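Local coordinates for UPF0230 protein TM1468 (Thermotoga maritima, PDB 1VPV) that binds long-chain fatty acids such as palmitate and may take part in lipid transport or fatty acid metabolism, at residues I17-T22 / I35-L40; L242-V247 / Y266-E271; L131-A136 / L205-G210. One frame throughout, in Å; residues are numbered along the deposited sequence.

How the contacts relate
Along the chain the three contacts come in the order 1, 3, 2, each closing before the next opens, so none nests in or crosses another. Contact 1 closes 12 residues around helix 29-32 and pairs neighbouring strands of the N-terminal sheet. Contact 3 spans 68 residues and brings the loop that leaves this sheet after strand 125-129 onto strand 201-208 of the second sheet. Contact 2 closes 18 residues, with helix 252-263 between its parallel strands, at the border of that second sheet. The loop 131-136 is the physical link: Ser134 packs against Thr22 of contact 1, Gly135 against Ile245 and Val247 of contact 2. Palmitate touches contacts 1 and 3, and also Val247 of contact 2.

Contact 1: I17-T22 / I35-L40; sequences ILVDST and IDSIPL. With PLM (palmitic acid), chain D.
Leu40 and Ser21 meet where the parallel pairing of two strands of a beta-alpha-beta unit (strand 15-20, helix 29-32, strand 35-43) gives out beside the fatty acid. Leu40 divides its two methyls between protein and ligand: CD1 lies 3.6 Å from Asp20 CB, and CD2 comes 3.4 Å from C2 of the palmitate, next to the carboxylate carbon. Thr22 CG2 packs on Leu40 CD2 at 3.7 Å. The backbone helps to hold Leu40 in place: Leu40 N donates to Ser21 OG at 3.0 Å in a nearly straight bond (173° at the hydrogen). Ser21 can accept because OG stands between its own backbone N and carbonyl carbon (chi1 60°), turned to the neighbouring strand; Asp52 is a second partner of that hydroxyl.

Behind this end runs the regular ladder. Ile17 O accepts from Asp36 N, Asp36 O from Val19 N, and Val19 O from Ile38 N, while the last rung, Ser21 N to Ile38 O, is weak. Strand segments 17-20 and 35-38 are inclined at 33°. On one face Leu18 CD1 touches Ile38 CB at 4.0 Å, and both side chains are covered by Phe83 of helix 80-92; on the other, Ile17 CG2 meets Ile35 CG1 at 3.9 Å beneath helix 138-149.

Further out, Asp36 OD2 is tied to Arg86 and Tyr90, and Asp20 OD2 to Leu103 N. The palmitate is hydrogen-bonded to Ser108 and Thr75. A water bridges the two strands, donating to Asp20 O at 3.2 Å and lying 2.9 Å from Ser37 OG.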
loop_
_atom_site.group_PDB
_atom_site.type_symbol
_atom_site.label_atom_id
_atom_site.label_comp_id
_atom_site.label_asym_id
_atom_site.label_seq_id
_atom_site.Cartn_x
_atom_site.Cartn_y
_atom_site.Cartn_z
ATOM N N ILE A 17 -14.421 0.165 -7.021
ATOM C CA ILE A 17 -13.116 -0.372 -6.690
ATOM C C ILE A 17 -12.958 -0.243 -5.176
ATOM O O ILE A 17 -13.175 0.814 -4.603
ATOM C CB ILE A 17 -11.991 0.368 -7.417
ATOM C CG1 ILE A 17 -12.080 0.107 -8.913
ATOM C CG2 ILE A 17 -10.617 -0.060 -6.883
ATOM C CD1 ILE A 17 -11.160 0.999 -9.781
ATOM N N LEU A 18 -12.595 -1.340 -4.534
ATOM C CA LEU A 18 -12.342 -1.333 -3.107
ATOM C C LEU A 18 -10.889 -1.732 -2.849
ATOM O O LEU A 18 -10.412 -2.736 -3.385
ATOM C CB LEU A 18 -13.280 -2.324 -2.429
ATOM C CG LEU A 18 -13.136 -2.448 -0.922
ATOM C CD1 LEU A 18 -13.617 -1.201 -0.240
ATOM C CD2 LEU A 18 -13.943 -3.663 -0.476
ATOM N N VAL A 19 -10.170 -0.945 -2.064
ATOM C CA VAL A 19 -8.873 -1.424 -1.508
ATOM C C VAL A 19 -9.064 -1.508 0.007
ATOM O O VAL A 19 -10.041 -1.006 0.549
ATOM C CB VAL A 19 -7.680 -0.510 -1.862
ATOM C CG1 VAL A 19 -7.536 -0.355 -3.408
ATOM C CG2 VAL A 19 -7.823 0.875 -1.198
ATOM N N ASP A 20 -8.139 -2.165 0.680
ATOM C CA ASP A 20 -8.126 -2.209 2.117
ATOM C C ASP A 20 -7.273 -1.068 2.668
ATOM O O ASP A 20 -6.544 -0.419 1.913
ATOM C CB ASP A 20 -7.664 -3.575 2.591
ATOM C CG ASP A 20 -6.208 -3.850 2.277
ATOM O OD1 ASP A 20 -5.313 -3.161 2.857
ATOM O OD2 ASP A 20 -5.977 -4.784 1.473
ATOM N N SER A 21 -7.393 -0.801 3.976
ATOM C CA SER A 21 -6.739 0.368 4.572
ATOM C C SER A 21 -5.202 0.330 4.475
ATOM O O SER A 21 -4.548 1.370 4.516
ATOM C CB SER A 21 -7.133 0.512 6.028
ATOM O OG SER A 21 -6.749 -0.640 6.732
ATOM N N THR A 22 -4.645 -0.869 4.339
ATOM C CA THR A 22 -3.206 -1.031 4.131
ATOM C C THR A 22 -2.712 -0.568 2.749
ATOM O O THR A 22 -1.534 -0.572 2.524
ATOM C CB THR A 22 -2.747 -2.503 4.316
ATOM O OG1 THR A 22 -3.103 -3.274 3.178
ATOM C CG2 THR A 22 -3.390 -3.102 5.517
ATOM N N ILE A 35 -12.722 5.019 -5.569
ATOM C CA ILE A 35 -12.090 3.961 -4.836
ATOM C C ILE A 35 -12.461 4.156 -3.348
ATOM O O ILE A 35 -12.303 5.236 -2.801
ATOM C CB ILE A 35 -10.570 4.011 -4.994
ATOM C CG1 ILE A 35 -10.151 3.762 -6.444
ATOM C CG2 ILE A 35 -9.886 3.013 -4.054
ATOM C CD1 ILE A 35 -8.708 4.111 -6.711
ATOM N N ASP A 36 -12.938 3.083 -2.721
ATOM C CA ASP A 36 -13.282 3.054 -1.324
ATOM C C ASP A 36 -12.201 2.283 -0.592
ATOM O O ASP A 36 -11.501 1.452 -1.190
ATOM C CB ASP A 36 -14.611 2.320 -1.180
ATOM C CG ASP A 36 -15.341 2.622 0.130
ATOM O OD1 ASP A 36 -14.836 3.404 0.970
ATOM O OD2 ASP A 36 -16.440 2.040 0.300
ATOM N N SER A 37 -12.097 2.542 0.707
ATOM C CA SER A 37 -11.129 1.908 1.579
ATOM C C SER A 37 -11.846 1.135 2.707
ATOM O O SER A 37 -12.671 1.702 3.414
ATOM C CB SER A 37 -10.208 2.980 2.184
ATOM O OG SER A 37 -9.075 2.372 2.768
ATOM N N ILE A 38 -11.553 -0.159 2.856
ATOM C CA ILE A 38 -12.150 -0.937 3.946
ATOM C C ILE A 38 -11.137 -1.053 5.089
ATOM O O ILE A 38 -10.023 -1.465 4.864
ATOM C CB ILE A 38 -12.670 -2.338 3.510
ATOM C CG1 ILE A 38 -13.225 -3.087 4.713
ATOM C CG2 ILE A 38 -11.587 -3.175 2.810
ATOM C CD1 ILE A 38 -13.945 -4.372 4.335
ATOM N N PRO A 39 -11.532 -0.653 6.315
ATOM C CA PRO A 39 -10.578 -0.639 7.426
ATOM C C PRO A 39 -10.145 -2.022 7.921
ATOM O O PRO A 39 -10.978 -2.908 8.124
ATOM C CB PRO A 39 -11.330 0.095 8.556
ATOM C CG PRO A 39 -12.627 0.556 7.983
ATOM C CD PRO A 39 -12.876 -0.182 6.717
ATOM N N LEU A 40 -8.847 -2.188 8.127
ATOM C CA LEU A 40 -8.387 -3.225 9.024
ATOM C C LEU A 40 -8.401 -2.643 10.452
ATOM O O LEU A 40 -8.757 -1.475 10.664
ATOM C CB LEU A 40 -6.986 -3.710 8.633
ATOM C CG LEU A 40 -6.904 -4.763 7.540
ATOM C CD1 LEU A 40 -7.251 -4.161 6.165
ATOM C CD2 LEU A 40 -5.533 -5.398 7.513
HETATM C C1 PLM D . -3.314 -7.820 9.080
HETATM O O1 PLM D . -3.967 -8.696 8.441
HETATM O O2 PLM D . -3.290 -7.799 10.352
HETATM C C2 PLM D . -2.574 -6.771 8.281
HETATM C C3 PLM D . -1.091 -7.070 8.217
HETATM C C4 PLM D . -0.357 -5.925 7.531
HETATM C C5 PLM D . 1.140 -6.216 7.545
HETATM C C6 PLM D . 1.942 -5.121 6.889
HETATM C C7 PLM D . 3.429 -5.435 6.838
HETATM C C8 PLM D . 4.247 -4.177 6.559
HETATM C C9 PLM D . 4.146 -3.758 5.108
HETATM C CA PLM D . 4.884 -2.462 4.836
HETATM C CB PLM D . 4.895 -2.155 3.346
HETATM C CC PLM D . 5.369 -0.725 3.104
HETATM C CD PLM D . 5.558 -0.417 1.604
HETATM C CE PLM D . 5.813 1.057 1.345
HETATM C CF PLM D . 6.182 1.344 -0.102
HETATM C CG PLM D . 4.955 1.483 -1.008
HETATM O O HOH W 1 -6.364 2.766 1.745
#

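Contact 2: L242-V247 / Y266-E271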
loop_
_atom_site.group_PDB
_atom_site.type_symbol
_atom_site.label_atom_id
_atom_site.label_comp_id
_atom_site.label_asym_id
_atom_site.label_seq_id
_atom_site.Cartn_x
_atom_site.Cartn_y
_atom_site.Cartn_z
ATOM N N LEU A 242 7.967 6.907 -15.073
ATOM C CA LEU A 242 7.382 6.366 -13.869
ATOM C C LEU A 242 6.171 7.171 -13.411
ATOM O O LEU A 242 6.090 8.362 -13.675
ATOM C CB LEU A 242 8.404 6.442 -12.741
ATOM C CG LEU A 242 9.780 5.805 -12.819
ATOM C CD1 LEU A 242 10.415 5.941 -11.452
ATOM C CD2 LEU A 242 9.695 4.318 -13.243
ATOM N N ARG A 243 5.248 6.526 -12.703
ATOM C CA ARG A 243 4.314 7.250 -11.814
ATOM C C ARG A 243 4.548 6.745 -10.386
ATOM O O ARG A 243 4.918 5.599 -10.195
ATOM C CB ARG A 243 2.862 7.067 -12.233
ATOM C CG ARG A 243 2.542 7.663 -13.588
ATOM C CD ARG A 243 1.032 7.801 -13.840
ATOM N NE ARG A 243 0.383 6.487 -13.866
ATOM C CZ ARG A 243 -0.851 6.251 -14.324
ATOM N NH1 ARG A 243 -1.582 7.228 -14.803
ATOM N NH2 ARG A 243 -1.356 5.013 -14.319
ATOM N N VAL A 244 4.316 7.593 -9.394
ATOM C CA VAL A 244 4.813 7.363 -8.029
ATOM C C VAL A 244 3.850 7.869 -6.945
ATOM O O VAL A 244 3.284 8.962 -7.056
ATOM C CB VAL A 244 6.144 8.127 -7.813
ATOM C CG1 VAL A 244 6.752 7.806 -6.466
ATOM C CG2 VAL A 244 7.125 7.787 -8.906
ATOM N N ILE A 245 3.687 7.071 -5.896
ATOM C CA ILE A 245 3.114 7.539 -4.649
ATOM C C ILE A 245 4.223 7.492 -3.614
ATOM O O ILE A 245 4.712 6.440 -3.303
ATOM C CB ILE A 245 1.939 6.652 -4.206
ATOM C CG1 ILE A 245 0.861 6.648 -5.293
ATOM C CG2 ILE A 245 1.327 7.140 -2.871
ATOM C CD1 ILE A 245 -0.374 5.807 -4.915
ATOM N N GLY A 246 4.645 8.646 -3.111
ATOM C CA GLY A 246 5.531 8.705 -1.961
ATOM C C GLY A 246 4.741 8.436 -0.691
ATOM O O GLY A 246 3.662 9.040 -0.472
ATOM N N VAL A 247 5.239 7.510 0.134
ATOM C CA VAL A 247 4.572 7.200 1.402
ATOM C C VAL A 247 5.455 7.489 2.580
ATOM O O VAL A 247 6.682 7.460 2.491
ATOM C CB VAL A 247 4.063 5.737 1.507
ATOM C CG1 VAL A 247 3.014 5.461 0.433
ATOM C CG2 VAL A 247 5.220 4.775 1.409
ATOM N N TYR A 266 14.912 9.770 -13.009
ATOM C CA TYR A 266 13.759 9.191 -13.702
ATOM C C TYR A 266 12.811 10.288 -14.218
ATOM O O TYR A 266 12.708 11.356 -13.598
ATOM C CB TYR A 266 13.046 8.190 -12.773
ATOM C CG TYR A 266 13.838 6.908 -12.585
ATOM C CD1 TYR A 266 13.684 5.840 -13.469
ATOM C CD2 TYR A 266 14.763 6.781 -11.569
ATOM C CE1 TYR A 266 14.418 4.682 -13.333
ATOM C CE2 TYR A 266 15.514 5.617 -11.425
ATOM C CZ TYR A 266 15.330 4.581 -12.318
ATOM O OH TYR A 266 16.056 3.443 -12.196
ATOM N N GLU A 267 12.157 10.028 -15.361
ATOM C CA GLU A 267 11.051 10.849 -15.820
ATOM C C GLU A 267 9.826 10.445 -14.989
ATOM O O GLU A 267 9.209 9.388 -15.224
ATOM C CB GLU A 267 10.801 10.696 -17.343
ATOM C CG GLU A 267 10.212 11.972 -17.982
ATOM C CD GLU A 267 9.631 11.795 -19.383
ATOM O OE1 GLU A 267 10.314 11.215 -20.257
ATOM O OE2 GLU A 267 8.491 12.277 -19.620
ATOM N N VAL A 268 9.527 11.258 -13.972
ATOM C CA VAL A 268 8.314 11.087 -13.167
ATOM C C VAL A 268 7.157 11.871 -13.824
ATOM O O VAL A 268 7.103 13.099 -13.751
ATOM C CB VAL A 268 8.488 11.569 -11.719
ATOM C CG1 VAL A 268 7.355 11.070 -10.886
ATOM C CG2 VAL A 268 9.777 11.091 -11.118
ATOM N N VAL A 269 6.249 11.172 -14.490
ATOM C CA VAL A 269 5.114 11.859 -15.103
ATOM C C VAL A 269 3.976 12.198 -14.114
ATOM O O VAL A 269 3.170 13.050 -14.400
ATOM C CB VAL A 269 4.585 11.139 -16.407
ATOM C CG1 VAL A 269 5.690 11.081 -17.460
ATOM C CG2 VAL A 269 4.081 9.763 -16.139
ATOM N N ASP A 270 3.917 11.573 -12.947
ATOM C CA ASP A 270 2.927 11.966 -11.950
ATOM C C ASP A 270 3.419 11.521 -10.596
ATOM O O ASP A 270 4.037 10.465 -10.473
ATOM C CB ASP A 270 1.549 11.324 -12.227
ATOM C CG ASP A 270 0.410 11.946 -11.381
ATOM O OD1 ASP A 270 -0.218 12.898 -11.858
ATOM O OD2 ASP A 270 0.103 11.475 -10.260
ATOM N N GLU A 271 3.149 12.336 -9.583
ATOM C CA GLU A 271 3.459 11.963 -8.234
ATOM C C GLU A 271 2.487 12.545 -7.242
ATOM O O GLU A 271 1.945 13.618 -7.441
ATOM C CB GLU A 271 4.882 12.382 -7.868
ATOM C CG GLU A 271 5.118 13.853 -7.857
ATOM C CD GLU A 271 6.251 14.276 -6.912
ATOM O OE1 GLU A 271 6.887 13.396 -6.290
ATOM O OE2 GLU A 271 6.517 15.495 -6.799
HETATM O O HOH W 2 1.351 9.203 -9.112
#
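Leu242 lays CD1 over the base of the Tyr266 side chain, 3.7 Å from Tyr266 CB and equally close to CG, meeting the ring obliquely. Without the branched end of Leu242, as with an alanine in its place, Tyr266 CB and CG would probably lose their apolar cover, and a gap would open toward Ile293 of strand 289-295. Strands 241-248 and 267-275, the latter outermost in the sheet within the chain, run parallel at 30° as the two strands of a beta-alpha-beta unit. Leu242 N donates to Glu267 O at 2.8 Å, and Leu242 O accepts from Val269 N. Leu242 pairs with Val268 but Val244 with Glu271, and Val244 N donates to Asp270 O (3.1 Å) where Val269 O would be expected: a beta bulge, consistent with the folded backbone of Val269 (psi -18°). Across the bulge Val244 CG2 meets Val268 CG1 at 3.8 Å.

Arg243 offers only its chain here, CG lying 3.6 Å from Val269 CG2; its guanidinium bridges to Glu294 and Glu146, and Asp270 to Arg142. Backbone bonds, carbon contacts and a water donating to Val244 O and Asp270 OD2 thus join the strands, while the charged ends turn mainly to neighbouring elements.

Contact 3: L131-A136 / L205-G210. With PLM (palmitic acid), chain D.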
loop_
_atom_site.group_PDB
_atom_site.type_symbol
_atom_site.label_atom_id
_atom_site.label_comp_id
_atom_site.label_asym_id
_atom_site.label_seq_id
_atom_site.Cartn_x
_atom_site.Cartn_y
_atom_site.Cartn_z
ATOM N N LEU A 131 -0.222 -8.937 -4.238
ATOM C CA LEU A 131 1.143 -9.256 -3.763
ATOM C C LEU A 131 1.928 -7.979 -3.389
ATOM O O LEU A 131 3.149 -7.935 -3.468
ATOM C CB LEU A 131 1.930 -10.103 -4.780
ATOM C CG LEU A 131 1.251 -11.417 -5.215
ATOM C CD1 LEU A 131 2.095 -12.125 -6.268
ATOM C CD2 LEU A 131 0.946 -12.408 -4.050
ATOM N N LEU A 132 1.221 -6.941 -2.974
ATOM C CA LEU A 132 1.879 -5.736 -2.544
ATOM C C LEU A 132 1.276 -5.256 -1.254
ATOM O O LEU A 132 0.596 -6.018 -0.546
ATOM C CB LEU A 132 1.818 -4.678 -3.635
ATOM C CG LEU A 132 2.516 -5.106 -4.942
ATOM C CD1 LEU A 132 2.029 -4.227 -6.053
ATOM C CD2 LEU A 132 4.025 -5.083 -4.822
ATOM N N ALA A 133 1.618 -4.024 -0.904
ATOM C CA ALA A 133 1.069 -3.375 0.262
ATOM C C ALA A 133 1.361 -1.882 0.162
ATOM O O ALA A 133 2.227 -1.482 -0.630
ATOM C CB ALA A 133 1.652 -3.954 1.495
ATOM N N SER A 134 0.594 -1.098 0.935
ATOM C CA SER A 134 0.770 0.334 1.116
ATOM C C SER A 134 0.670 1.024 -0.214
ATOM O O SER A 134 -0.146 0.600 -1.035
ATOM C CB SER A 134 2.078 0.644 1.825
ATOM O OG SER A 134 2.271 2.047 1.957
ATOM N N GLY A 135 1.473 2.086 -0.432
ATOM C CA GLY A 135 1.290 2.999 -1.599
ATOM C C GLY A 135 1.460 2.347 -2.975
ATOM O O GLY A 135 1.201 2.969 -4.018
ATOM N N ALA A 136 1.921 1.109 -3.029
ATOM C CA ALA A 136 1.989 0.451 -4.313
ATOM C C ALA A 136 0.610 -0.034 -4.773
ATOM O O ALA A 136 0.382 -0.126 -5.956
ATOM C CB ALA A 136 2.964 -0.675 -4.282
ATOM N N LEU A 205 13.933 -2.195 2.684
ATOM C CA LEU A 205 13.192 -3.353 2.265
ATOM C C LEU A 205 12.499 -3.117 0.932
ATOM O O LEU A 205 12.330 -1.966 0.482
ATOM C CB LEU A 205 12.154 -3.748 3.324
ATOM C CG LEU A 205 12.652 -4.024 4.760
ATOM C CD1 LEU A 205 12.735 -2.757 5.614
ATOM C CD2 LEU A 205 11.744 -4.989 5.449
ATOM N N HIS A 206 12.115 -4.225 0.298
ATOM C CA HIS A 206 11.162 -4.205 -0.808
ATOM C C HIS A 206 10.283 -5.417 -0.701
ATOM O O HIS A 206 10.457 -6.257 0.180
ATOM C CB HIS A 206 11.851 -4.166 -2.173
ATOM C CG HIS A 206 12.641 -5.396 -2.490
ATOM N ND1 HIS A 206 12.494 -6.084 -3.672
ATOM C CD2 HIS A 206 13.585 -6.066 -1.781
ATOM C CE1 HIS A 206 13.315 -7.122 -3.681
ATOM N NE2 HIS A 206 13.994 -7.130 -2.548
ATOM N N ILE A 207 9.310 -5.479 -1.595
ATOM C CA ILE A 207 8.402 -6.590 -1.680
ATOM C C ILE A 207 8.672 -7.351 -2.950
ATOM O O ILE A 207 8.688 -6.773 -4.010
ATOM C CB ILE A 207 6.977 -6.076 -1.715
ATOM C CG1 ILE A 207 6.744 -5.241 -0.457
ATOM C CG2 ILE A 207 6.017 -7.262 -1.862
ATOM C CD1 ILE A 207 5.297 -5.089 -0.041
ATOM N N GLU A 208 8.808 -8.659 -2.837
ATOM C CA GLU A 208 9.177 -9.524 -3.947
ATOM C C GLU A 208 8.373 -10.796 -3.767
ATOM O O GLU A 208 8.498 -11.447 -2.735
ATOM C CB GLU A 208 10.684 -9.790 -3.914
ATOM C CG GLU A 208 11.236 -10.884 -4.885
ATOM C CD GLU A 208 12.679 -10.569 -5.290
ATOM O OE1 GLU A 208 12.855 -9.785 -6.266
ATOM O OE2 GLU A 208 13.631 -11.066 -4.622
ATOM N N ASN A 209 7.528 -11.118 -4.753
ATOM C CA ASN A 209 6.623 -12.257 -4.680
ATOM C C ASN A 209 5.687 -12.252 -3.477
ATOM O O ASN A 209 5.428 -13.321 -2.888
ATOM C CB ASN A 209 7.451 -13.549 -4.662
ATOM C CG ASN A 209 8.279 -13.708 -5.910
ATOM O OD1 ASN A 209 9.440 -14.101 -5.843
ATOM N ND2 ASN A 209 7.691 -13.379 -7.068
ATOM N N GLY A 210 5.229 -11.062 -3.067
ATOM C CA GLY A 210 4.298 -10.949 -1.952
ATOM C C GLY A 210 4.932 -10.979 -0.586
ATOM O O GLY A 210 4.234 -10.875 0.423
HETATM C C1 PLM D . -3.314 -7.820 9.080
HETATM O O1 PLM D . -3.967 -8.696 8.441
HETATM O O2 PLM D . -3.290 -7.799 10.352
HETATM C C2 PLM D . -2.574 -6.771 8.281
HETATM C C3 PLM D . -1.091 -7.070 8.217
HETATM C C4 PLM D . -0.357 -5.925 7.531
HETATM C C5 PLM D . 1.140 -6.216 7.545
HETATM C C6 PLM D . 1.942 -5.121 6.889
HETATM C C7 PLM D . 3.429 -5.435 6.838
HETATM C C8 PLM D . 4.247 -4.177 6.559
HETATM C C9 PLM D . 4.146 -3.758 5.108
HETATM C CA PLM D . 4.884 -2.462 4.836
HETATM C CB PLM D . 4.895 -2.155 3.346
HETATM C CC PLM D . 5.369 -0.725 3.104
HETATM C CD PLM D . 5.558 -0.417 1.604
HETATM C CE PLM D . 5.813 1.057 1.345
HETATM C CF PLM D . 6.182 1.344 -0.102
HETATM C CG PLM D . 4.955 1.483 -1.008
#
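Ile207 drives its CG2 methyl against the backbone of Leu131, 3.4 Å from Leu131 O, near the end of strand 201-208. That strand turns into 211-219 through a beta hairpin whose Asn209 and Gly210 have the angles of a type I' turn. Here the packing is tight: Gly210 CA lies 3.6 Å from the same Leu131 O in a CA-H...O contact, and a beta carbon on Gly210 would stand 3.1 Å from Leu131 CD2, leaving little room for a side chain; the positive phi of 82° also suits a glycine. Further outward the contact gives way to solvent, with Leu131 partly exposed and the side chain of Asn209 exposed.

Toward the fatty acid the fit is looser and mostly apolar. Leu132 CD2 approaches Ile207 CG2 only to 4.2 Å, and Ala133 CB lies 4.1 Å from both Ile207 CD1 and palmitate CB. With chi1 at -58°, CG2 of Ile207 lies anti to the backbone N and reaches Leu131 O, while CG1 carries CD1 off to Ala133. Past Ala133 the loop leaves the strand and lines the tail of the ligand: Ser134, its OG bonded to Asp24, sets CB 3.6 Å from palmitate CD, and Gly135 N lies 3.6 Å from the terminal methyl CG.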